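Local coordinates for protein beta-mannosidase (Trichoderma harzianum, PDB 4CVU) that probably hydrolyses terminal beta-mannose residues from the non-reducing ends of mannosides, being a beta-mannosidase of glycoside hydrolase family 2, at residues T114-K119 with L152-G157. Numbering follows the deposited sequence.
Sequences TYATVK and LSINFG. With NAG (2-acetamido-2-deoxy-beta-D-glucopyranose), chain C; NAG (2-acetamido-2-deoxy-beta-D-glucopyranose), chain B.
The side chain of Leu152 reaches the neighbouring strand through CD1, 3.8 Å from Val118 CG1, the Leu152 and Val118 side chains running obliquely past each other, with CD1 also against Lys119 O. Ser153 then pairs with Lys119 in both directions, its O accepting from Lys119 N at 2.8 Å, nearly head-on. Its OG, set between the backbone N and the carbonyl carbon (chi1 79°), lies against Lys119 CB and reaches a water that donates to Thr117 O. Ile154 turns to the apolar face, where CG2 touches Ala116 CB at 3.8 Å; Phe109 packs against it from the facing sheet. The two strands are antiparallel neighbours in the galactose-binding-like domain, a beta-sandwich; the face of this sheet with Thr117 and Asn155 lies under the chain C NAG of a glycan attached to the protein itself. Asn155 pairs with Thr117. Its CG stands anti to the backbone N (chi1 -178°), which lets ND2 donate to the NAG O7 at 2.8 Å, while Asn86 holds OD1. The sugar's O6 takes a bond from Thr117 OG1 and gives one to Asn155 O, bridging the strands. Phe156, back on the apolar face, brings CD1 to 3.9 Å from Ala116 CB. Gly157 N closes the ladder on Tyr115 O at 2.9 Å.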
loop_
_atom_site.group_PDB
_atom_site.type_symbol
_atom_site.label_atom_id
_atom_site.label_comp_id
_atom_site.label_asym_id
_atom_site.label_seq_id
_atom_site.Cartn_x
_atom_site.Cartn_y
_atom_site.Cartn_z
ATOM N N THR A 114 21.778 18.875 -11.201
ATOM C CA THR A 114 23.006 19.651 -10.969
ATOM C C THR A 114 23.739 19.965 -12.328
ATOM O O THR A 114 23.697 21.090 -12.808
ATOM C CB THR A 114 23.952 18.906 -9.983
ATOM O OG1 THR A 114 23.392 18.952 -8.676
ATOM C CG2 THR A 114 25.330 19.541 -9.924
ATOM N N TYR A 115 24.396 18.957 -12.926
ATOM C CA TYR A 115 25.033 19.093 -14.238
ATOM C C TYR A 115 23.929 19.283 -15.276
ATOM O O TYR A 115 23.035 18.438 -15.399
ATOM C CB TYR A 115 25.852 17.875 -14.629
ATOM C CG TYR A 115 27.012 17.494 -13.720
ATOM C CD1 TYR A 115 28.209 18.193 -13.742
ATOM C CD2 TYR A 115 26.920 16.396 -12.886
ATOM C CE1 TYR A 115 29.280 17.818 -12.909
ATOM C CE2 TYR A 115 27.979 15.993 -12.091
ATOM C CZ TYR A 115 29.149 16.708 -12.076
ATOM O OH TYR A 115 30.191 16.291 -11.235
ATOM N N ALA A 116 23.984 20.391 -16.008
ATOM C CA ALA A 116 22.949 20.737 -16.979
ATOM C C ALA A 116 23.572 21.405 -18.226
ATOM O O ALA A 116 24.696 21.899 -18.212
ATOM C CB ALA A 116 21.931 21.655 -16.342
ATOM N N THR A 117 22.818 21.383 -19.306
ATOM C CA THR A 117 23.204 22.084 -20.516
ATOM C C THR A 117 22.030 23.003 -20.846
ATOM O O THR A 117 20.947 22.527 -21.169
ATOM C CB THR A 117 23.490 21.092 -21.662
ATOM O OG1 THR A 117 24.550 20.213 -21.278
ATOM C CG2 THR A 117 23.884 21.821 -22.955
ATOM N N VAL A 118 22.242 24.308 -20.725
ATOM C CA VAL A 118 21.178 25.278 -20.953
ATOM C C VAL A 118 21.241 25.750 -22.407
ATOM O O VAL A 118 22.323 26.116 -22.889
ATOM C CB VAL A 118 21.331 26.489 -20.009
ATOM C CG1 VAL A 118 20.163 27.453 -20.176
ATOM C CG2 VAL A 118 21.448 26.039 -18.555
ATOM N N LYS A 119 20.094 25.736 -23.086
ATOM C CA LYS A 119 19.974 26.192 -24.462
ATOM C C LYS A 119 18.858 27.204 -24.615
ATOM O O LYS A 119 17.779 27.040 -24.060
ATOM C CB LYS A 119 19.688 25.043 -25.428
ATOM C CG LYS A 119 20.865 24.143 -25.713
ATOM C CD LYS A 119 20.556 23.226 -26.887
ATOM C CE LYS A 119 21.492 22.030 -26.907
ATOM N NZ LYS A 119 21.580 21.391 -28.252
ATOM N N LEU A 152 13.473 27.731 -24.360
ATOM C CA LEU A 152 14.484 27.456 -23.350
ATOM C C LEU A 152 14.431 25.984 -22.993
ATOM O O LEU A 152 13.360 25.472 -22.654
ATOM C CB LEU A 152 14.209 28.285 -22.100
ATOM C CG LEU A 152 15.086 28.030 -20.875
ATOM C CD1 LEU A 152 16.568 28.206 -21.174
ATOM C CD2 LEU A 152 14.642 28.987 -19.779
ATOM N N SER A 153 15.569 25.301 -23.091
ATOM C CA SER A 153 15.649 23.920 -22.692
ATOM C C SER A 153 16.839 23.721 -21.781
ATOM O O SER A 153 17.873 24.382 -21.955
ATOM C CB SER A 153 15.731 22.979 -23.891
ATOM O OG SER A 153 17.032 22.946 -24.422
ATOM N N ILE A 154 16.669 22.813 -20.817
ATOM C CA ILE A 154 17.690 22.503 -19.830
ATOM C C ILE A 154 17.866 20.989 -19.738
ATOM O O ILE A 154 17.028 20.263 -19.159
ATOM C CB ILE A 154 17.336 23.087 -18.442
ATOM C CG1 ILE A 154 16.793 24.510 -18.575
ATOM C CG2 ILE A 154 18.562 23.078 -17.538
ATOM C CD1 ILE A 154 16.275 25.086 -17.284
ATOM N N ASN A 155 18.941 20.495 -20.316
ATOM C CA ASN A 155 19.184 19.058 -20.373
ATOM C C ASN A 155 20.019 18.645 -19.168
ATOM O O ASN A 155 21.184 18.982 -19.105
ATOM C CB ASN A 155 19.870 18.716 -21.700
ATOM C CG ASN A 155 20.129 17.233 -21.871
ATOM O OD1 ASN A 155 19.857 16.435 -20.993
ATOM N ND2 ASN A 155 20.666 16.864 -23.029
ATOM N N PHE A 156 19.393 17.944 -18.213
ATOM C CA PHE A 156 20.030 17.530 -16.954
ATOM C C PHE A 156 20.678 16.153 -17.066
ATOM O O PHE A 156 20.043 15.198 -17.507
ATOM C CB PHE A 156 19.025 17.515 -15.795
ATOM C CG PHE A 156 18.487 18.865 -15.412
ATOM C CD1 PHE A 156 19.147 19.662 -14.482
ATOM C CD2 PHE A 156 17.307 19.349 -15.970
ATOM C CE1 PHE A 156 18.649 20.912 -14.133
ATOM C CE2 PHE A 156 16.812 20.589 -15.621
ATOM C CZ PHE A 156 17.475 21.373 -14.704
ATOM N N GLY A 157 21.955 16.047 -16.684
ATOM C CA GLY A 157 22.678 14.778 -16.780
ATOM C C GLY A 157 22.262 13.731 -15.773
ATOM O O GLY A 157 21.611 14.022 -14.768
HETATM C C1 NAG C . 23.248 14.574 -20.512
HETATM C C2 NAG C . 23.601 14.844 -21.997
HETATM C C3 NAG C . 25.031 15.347 -22.121
HETATM C C4 NAG C . 25.327 16.491 -21.152
HETATM C C5 NAG C . 24.825 16.172 -19.720
HETATM C C6 NAG C . 24.942 17.386 -18.772
HETATM C C7 NAG C . 22.380 13.484 -23.592
HETATM C C8 NAG C . 22.266 12.222 -24.395
HETATM N N2 NAG C . 23.441 13.639 -22.805
HETATM O O3 NAG C . 25.237 15.768 -23.461
HETATM O O4 NAG C . 26.734 16.686 -21.126
HETATM O O5 NAG C . 23.477 15.737 -19.740
HETATM O O6 NAG C . 23.994 18.394 -19.078
HETATM O O7 NAG C . 21.507 14.320 -23.673
HETATM C C1 NAG B . 27.086 18.042 -21.504
HETATM C C2 NAG B . 28.494 18.380 -21.016
HETATM C C3 NAG B . 28.904 19.799 -21.430
HETATM C C4 NAG B . 28.635 20.045 -22.905
HETATM C C5 NAG B . 27.188 19.641 -23.241
HETATM C C6 NAG B . 26.881 19.832 -24.719
HETATM C C7 NAG B . 29.120 17.333 -18.863
HETATM C C8 NAG B . 29.691 16.148 -19.524
HETATM N N2 NAG B . 28.579 18.295 -19.576
HETATM O O3 NAG B . 30.253 20.038 -21.100
HETATM O O4 NAG B . 28.825 21.430 -23.136
HETATM O O5 NAG B . 27.000 18.274 -22.914
HETATM O O6 NAG B . 27.682 18.897 -25.388
HETATM O O7 NAG B . 29.120 17.391 -17.621
HETATM O O HOH W 1 22.457 16.699 -13.196
HETATM O O HOH W 2 19.383 21.995 -23.527
#